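Local coordinates for protein trans-4-hydroxy-L-proline dehydratase (Clostridioides difficile 70-100-2010, PDB 6VXC) that uses a glycyl radical to dehydrate trans-4-hydroxy-L-proline to (S)-1-pyrroline-5-carboxylate in the anaerobic breakdown of 4-hydroxyproline, at residues A39-R47 and N124-R132. Residues are numbered along the deposited sequence; the frame is centred on the assembly and turned at random.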
ATOM      1  N   ALA A  39       9.122 -11.768 -17.805  1.00 17.77           N
ATOM      2  CA  ALA A  39      10.152 -10.748 -17.655  1.00 18.31           C
ATOM      3  C   ALA A  39      10.927 -10.938 -16.357  1.00 20.07           C
ATOM      4  O   ALA A  39      10.351 -11.208 -15.303  1.00 19.54           O
ATOM      5  CB  ALA A  39       9.530  -9.355 -17.704  1.00 16.13           C
ATOM      6  N   GLU A  40      12.216 -10.793 -16.435  1.00 22.72           N
ATOM      7  CA  GLU A  40      13.049 -10.989 -15.250  1.00 23.85           C
ATOM      8  C   GLU A  40      13.223  -9.682 -14.476  1.00 17.05           C
ATOM      9  O   GLU A  40      13.511  -8.642 -15.066  1.00 18.73           O
ATOM     10  CB  GLU A  40      14.425 -11.534 -15.637  1.00 25.91           C
ATOM     11  CG  GLU A  40      14.417 -12.983 -16.145  1.00 32.40           C
ATOM     12  CD  GLU A  40      14.123 -14.007 -15.039  1.00 47.50           C
ATOM     13  OE1 GLU A  40      15.084 -14.474 -14.390  1.00 55.17           O
ATOM     14  OE2 GLU A  40      12.934 -14.344 -14.807  1.00 45.80           O
ATOM     15  N   PRO A  41      13.064  -9.703 -13.157  1.00 21.01           N
ATOM     16  CA  PRO A  41      13.273  -8.477 -12.369  1.00 19.43           C
ATOM     17  C   PRO A  41      14.731  -8.023 -12.416  1.00 18.32           C
ATOM     18  O   PRO A  41      15.647  -8.809 -12.169  1.00 19.71           O
ATOM     19  CB  PRO A  41      12.845  -8.880 -10.950  1.00 14.91           C
ATOM     20  CG  PRO A  41      12.859 -10.339 -10.920  1.00 22.25           C
ATOM     21  CD  PRO A  41      12.763 -10.877 -12.323  1.00 20.06           C
ATOM     22  N   HIS A  42      14.929  -6.741 -12.716  1.00 17.63           N
ATOM     23  CA  HIS A  42      16.255  -6.153 -12.868  1.00 18.75           C
ATOM     24  C   HIS A  42      16.149  -4.651 -12.635  1.00 19.69           C
ATOM     25  O   HIS A  42      15.059  -4.075 -12.654  1.00 19.74           O
ATOM     26  CB  HIS A  42      16.825  -6.443 -14.262  1.00 18.26           C
ATOM     27  CG  HIS A  42      16.045  -5.802 -15.371  1.00 17.96           C
ATOM     28  ND1 HIS A  42      14.827  -6.285 -15.802  1.00 18.12           N
ATOM     29  CD2 HIS A  42      16.300  -4.706 -16.127  1.00 17.58           C
ATOM     30  CE1 HIS A  42      14.368  -5.519 -16.775  1.00 16.75           C
ATOM     31  NE2 HIS A  42      15.244  -4.555 -16.996  1.00 19.54           N
ATOM     32  N   ILE A  43      17.293  -4.013 -12.434  1.00 19.50           N
ATOM     33  CA  ILE A  43      17.312  -2.568 -12.242  1.00 19.80           C
ATOM     34  C   ILE A  43      17.737  -1.888 -13.541  1.00 20.02           C
ATOM     35  O   ILE A  43      18.490  -2.436 -14.356  1.00 22.09           O
ATOM     36  CB  ILE A  43      18.203  -2.123 -11.059  1.00 22.48           C
ATOM     37  CG1 ILE A  43      19.679  -2.312 -11.350  1.00 21.80           C
ATOM     38  CG2 ILE A  43      17.850  -2.882  -9.791  1.00 17.28           C
ATOM     39  CD1 ILE A  43      20.543  -1.583 -10.338  1.00 28.98           C
ATOM     40  N   SER A  44      17.168  -0.707 -13.760  1.00 17.72           N
ATOM     41  CA  SER A  44      17.451   0.161 -14.894  1.00 17.75           C
ATOM     42  C   SER A  44      18.100   1.429 -14.353  1.00 21.09           C
ATOM     43  O   SER A  44      17.486   2.147 -13.556  1.00 22.30           O
ATOM     44  CB  SER A  44      16.172   0.487 -15.667  1.00 19.49           C
ATOM     45  OG  SER A  44      16.392   1.473 -16.665  1.00 26.08           O
ATOM     46  N   ILE A  45      19.349   1.679 -14.758  1.00 20.24           N
ATOM     47  CA  ILE A  45      20.144   2.773 -14.209  1.00 22.61           C
ATOM     48  C   ILE A  45      19.955   4.083 -14.965  1.00 20.06           C
ATOM     49  O   ILE A  45      20.518   5.108 -14.562  1.00 19.64           O
ATOM     50  CB  ILE A  45      21.637   2.376 -14.203  1.00 23.59           C
ATOM     51  CG1 ILE A  45      22.412   3.162 -13.142  1.00 21.27           C
ATOM     52  CG2 ILE A  45      22.242   2.551 -15.601  1.00 20.82           C
ATOM     53  CD1 ILE A  45      21.990   2.842 -11.714  1.00 22.49           C
ATOM     54  N   GLU A  46      19.184   4.087 -16.057  1.00 22.82           N
ATOM     55  CA  GLU A  46      19.120   5.287 -16.886  1.00 21.04           C
ATOM     56  C   GLU A  46      18.533   6.471 -16.129  1.00 19.88           C
ATOM     57  O   GLU A  46      18.989   7.612 -16.290  1.00 23.01           O
ATOM     58  CB  GLU A  46      18.307   5.025 -18.146  1.00 21.61           C
ATOM     59  CG  GLU A  46      18.341   6.199 -19.076  1.00 24.69           C
ATOM     60  CD  GLU A  46      17.644   5.940 -20.378  1.00 28.01           C
ATOM     61  OE1 GLU A  46      16.419   6.131 -20.413  1.00 28.45           O
ATOM     62  OE2 GLU A  46      18.309   5.541 -21.354  1.00 35.87           O
ATOM     63  N   ARG A  47      17.489   6.240 -15.344  1.00 17.54           N
ATOM     64  CA  ARG A  47      16.884   7.342 -14.611  1.00 15.83           C
ATOM     65  C   ARG A  47      17.915   8.044 -13.735  1.00 15.90           C
ATOM     66  O   ARG A  47      18.034   9.272 -13.765  1.00 19.03           O
ATOM     67  CB  ARG A  47      15.728   6.839 -13.746  1.00 17.45           C
ATOM     68  CG  ARG A  47      15.031   7.956 -12.997  1.00 14.15           C
ATOM     69  CD  ARG A  47      14.126   7.453 -11.902  1.00 14.18           C
ATOM     70  NE  ARG A  47      13.484   8.566 -11.209  1.00 15.12           N
ATOM     71  CZ  ARG A  47      14.039   9.263 -10.225  1.00 13.82           C
ATOM     72  NH1 ARG A  47      15.258   8.960  -9.791  1.00 12.94           N
ATOM     73  NH2 ARG A  47      13.362  10.259  -9.671  1.00 14.63           N
ATOM     74  N   ASN A 124      14.577 -10.938  -5.460  1.00 19.63           N
ATOM     75  CA  ASN A 124      15.842 -10.521  -6.042  1.00 20.31           C
ATOM     76  C   ASN A 124      15.610  -9.660  -7.271  1.00 18.40           C
ATOM     77  O   ASN A 124      14.587  -9.769  -7.947  1.00 15.95           O
ATOM     78  CB  ASN A 124      16.685 -11.736  -6.425  1.00 20.24           C
ATOM     79  CG  ASN A 124      15.954 -12.659  -7.377  1.00 23.42           C
ATOM     80  OD1 ASN A 124      14.985 -13.307  -6.993  1.00 24.77           O
ATOM     81  ND2 ASN A 124      16.406 -12.717  -8.623  1.00 24.53           N
ATOM     82  N   PHE A 125      16.566  -8.767  -7.526  1.00 20.21           N
ATOM     83  CA  PHE A 125      16.633  -7.958  -8.738  1.00 18.44           C
ATOM     84  C   PHE A 125      18.012  -8.139  -9.358  1.00 22.95           C
ATOM     85  O   PHE A 125      19.028  -7.956  -8.674  1.00 25.34           O
ATOM     86  CB  PHE A 125      16.416  -6.474  -8.430  1.00 16.52           C
ATOM     87  CG  PHE A 125      14.997  -6.098  -8.147  1.00 18.92           C
ATOM     88  CD1 PHE A 125      14.440  -6.326  -6.895  1.00 14.53           C
ATOM     89  CD2 PHE A 125      14.233  -5.466  -9.117  1.00 15.40           C
ATOM     90  CE1 PHE A 125      13.143  -5.960  -6.626  1.00 14.99           C
ATOM     91  CE2 PHE A 125      12.930  -5.096  -8.857  1.00 17.76           C
ATOM     92  CZ  PHE A 125      12.385  -5.337  -7.607  1.00 14.79           C
ATOM     93  N   SER A 126      18.057  -8.448 -10.651  1.00 19.93           N
ATOM     94  CA  SER A 126      19.341  -8.597 -11.325  1.00 21.34           C
ATOM     95  C   SER A 126      19.965  -7.232 -11.565  1.00 20.75           C
ATOM     96  O   SER A 126      19.289  -6.303 -12.005  1.00 19.82           O
ATOM     97  CB  SER A 126      19.176  -9.334 -12.648  1.00 19.25           C
ATOM     98  OG  SER A 126      18.906 -10.696 -12.394  1.00 31.65           O
ATOM     99  N   VAL A 127      21.255  -7.113 -11.267  1.00 21.27           N
ATOM    100  CA  VAL A 127      22.021  -5.891 -11.490  1.00 23.58           C
ATOM    101  C   VAL A 127      23.092  -6.224 -12.520  1.00 23.60           C
ATOM    102  O   VAL A 127      24.062  -6.921 -12.210  1.00 24.73           O
ATOM    103  CB  VAL A 127      22.646  -5.363 -10.192  1.00 27.84           C
ATOM    104  CG1 VAL A 127      23.332  -4.019 -10.427  1.00 28.66           C
ATOM    105  CG2 VAL A 127      21.591  -5.262  -9.099  1.00 23.93           C
ATOM    106  N   SER A 128      22.913  -5.743 -13.741  1.00 24.60           N
ATOM    107  CA  SER A 128      23.894  -5.988 -14.782  1.00 26.48           C
ATOM    108  C   SER A 128      25.216  -5.337 -14.406  1.00 32.82           C
ATOM    109  O   SER A 128      25.275  -4.406 -13.596  1.00 29.74           O
ATOM    110  CB  SER A 128      23.403  -5.440 -16.118  1.00 29.35           C
ATOM    111  OG  SER A 128      23.341  -4.023 -16.068  1.00 32.50           O
ATOM    112  N   GLU A 129      26.300  -5.846 -14.990  1.00 36.92           N
ATOM    113  CA  GLU A 129      27.595  -5.284 -14.633  1.00 37.94           C
ATOM    114  C   GLU A 129      27.715  -3.848 -15.125  1.00 33.87           C
ATOM    115  O   GLU A 129      28.385  -3.028 -14.488  1.00 30.79           O
ATOM    116  CB  GLU A 129      28.724  -6.166 -15.166  1.00 39.61           C
ATOM    117  CG  GLU A 129      29.933  -6.264 -14.214  1.00 50.85           C
ATOM    118  CD  GLU A 129      29.571  -6.706 -12.783  1.00 53.47           C
ATOM    119  OE1 GLU A 129      28.970  -7.794 -12.608  1.00 55.90           O
ATOM    120  OE2 GLU A 129      29.893  -5.959 -11.824  1.00 55.31           O
ATOM    121  N   GLU A 130      27.045  -3.512 -16.226  1.00 29.95           N
ATOM    122  CA  GLU A 130      27.053  -2.126 -16.671  1.00 34.56           C
ATOM    123  C   GLU A 130      26.322  -1.238 -15.673  1.00 32.56           C
ATOM    124  O   GLU A 130      26.743  -0.107 -15.413  1.00 27.70           O
ATOM    125  CB  GLU A 130      26.437  -2.006 -18.062  1.00 35.44           C
ATOM    126  CG  GLU A 130      26.890  -3.088 -19.049  1.00 51.60           C
ATOM    127  CD  GLU A 130      26.040  -4.361 -18.989  1.00 49.78           C
ATOM    128  OE1 GLU A 130      26.381  -5.273 -18.200  1.00 43.31           O
ATOM    129  OE2 GLU A 130      25.026  -4.437 -19.727  1.00 53.49           O
ATOM    130  N   ALA A 131      25.235  -1.739 -15.084  1.00 30.99           N
ATOM    131  CA  ALA A 131      24.532  -0.957 -14.077  1.00 25.52           C
ATOM    132  C   ALA A 131      25.388  -0.775 -12.832  1.00 22.98           C
ATOM    133  O   ALA A 131      25.390   0.305 -12.231  1.00 21.46           O
ATOM    134  CB  ALA A 131      23.199  -1.619 -13.736  1.00 24.60           C
ATOM    135  N   ARG A 132      26.141  -1.811 -12.447  1.00 23.11           N
ATOM    136  CA  ARG A 132      26.991  -1.712 -11.267  1.00 26.03           C
ATOM    137  C   ARG A 132      28.117  -0.708 -11.478  1.00 24.05           C
ATOM    138  O   ARG A 132      28.390   0.111 -10.599  1.00 24.90           O
ATOM    139  CB  ARG A 132      27.569  -3.078 -10.903  1.00 27.77           C
ATOM    140  CG  ARG A 132      26.557  -4.192 -10.878  1.00 41.36           C
ATOM    141  CD  ARG A 132      26.885  -5.196  -9.790  1.00 45.96           C
ATOM    142  NE  ARG A 132      26.456  -6.544 -10.139  1.00 43.79           N
ATOM    143  CZ  ARG A 132      26.457  -7.560  -9.287  1.00 42.66           C
ATOM    144  NH1 ARG A 132      26.855  -7.371  -8.037  1.00 40.72           N
ATOM    145  NH2 ARG A 132      26.063  -8.759  -9.687  1.00 44.11           N
TER
HETATM  146  O   HOH W   1      16.286 -11.445 -12.397  1.00 29.21           O
HETATM  147  O   HOH W   2      20.302  -4.447 -14.493  1.00 23.66           O
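Ser-126 forms a single parallel beta bridge with His-42, using both of its backbone polar groups. Ser-126 N donates to Pro-41 O at 2.9 Å in an almost straight bond (178°). Ser-126 O accepts from Ile-43 N at 3.1 Å. Ser-126 O also lies 3.2 Å from His-42 CA, a CA-H...O contact. Strand 42-44 also pairs with strand 99-101, so the bridge adds a short extended piece to a two-stranded parallel sheet within the pyruvate formate-lyase-like part of this glycyl radical enzyme.

Two waters extend the pairing. Water 1 donates to Pro-41 O and also binds Ser-126 OG. Water 2 donates to the carbonyl oxygens of Ile-43 and Ser-126 and accepts from Ser-128 N. It thus continues the link where direct backbone pairing stops. Ser-128 is the N-cap of helix 129-143, and its OG accepts from Ala-131 N.

The His-42 side chain starts out away from segment 124-132, though its CB still touches Ser-126. With chi1 at 65°, CG is tucked over its own backbone, flanked by N and C. From there His-42 ND1 donates in the ring plane to Glu-40 O at 2.8 Å, while NE2 bonds to Asp-95. The imidazole is therefore held at both nitrogens.

Apolar side chains pack on one side of the bridge, away from the His-42 imidazole. Pro-41 CB lies over one face of the Phe-125 ring, whose edge meets His-42 O in plane. Tyr-357 also meets this ring. Ile-43 sends its branches to different partners: CG2 reaches Phe-125 CB, and CG1 faces Ala-131 CB on the first turn of the helix. Ile-45 CB lies 4.3 Å from Ala-131 CB. The Ile-43 CD1 methyl rests against both methyls of Val-127, 3.7 Å from Val-127 CG1 and 4.0 Å from Val-127 CG2.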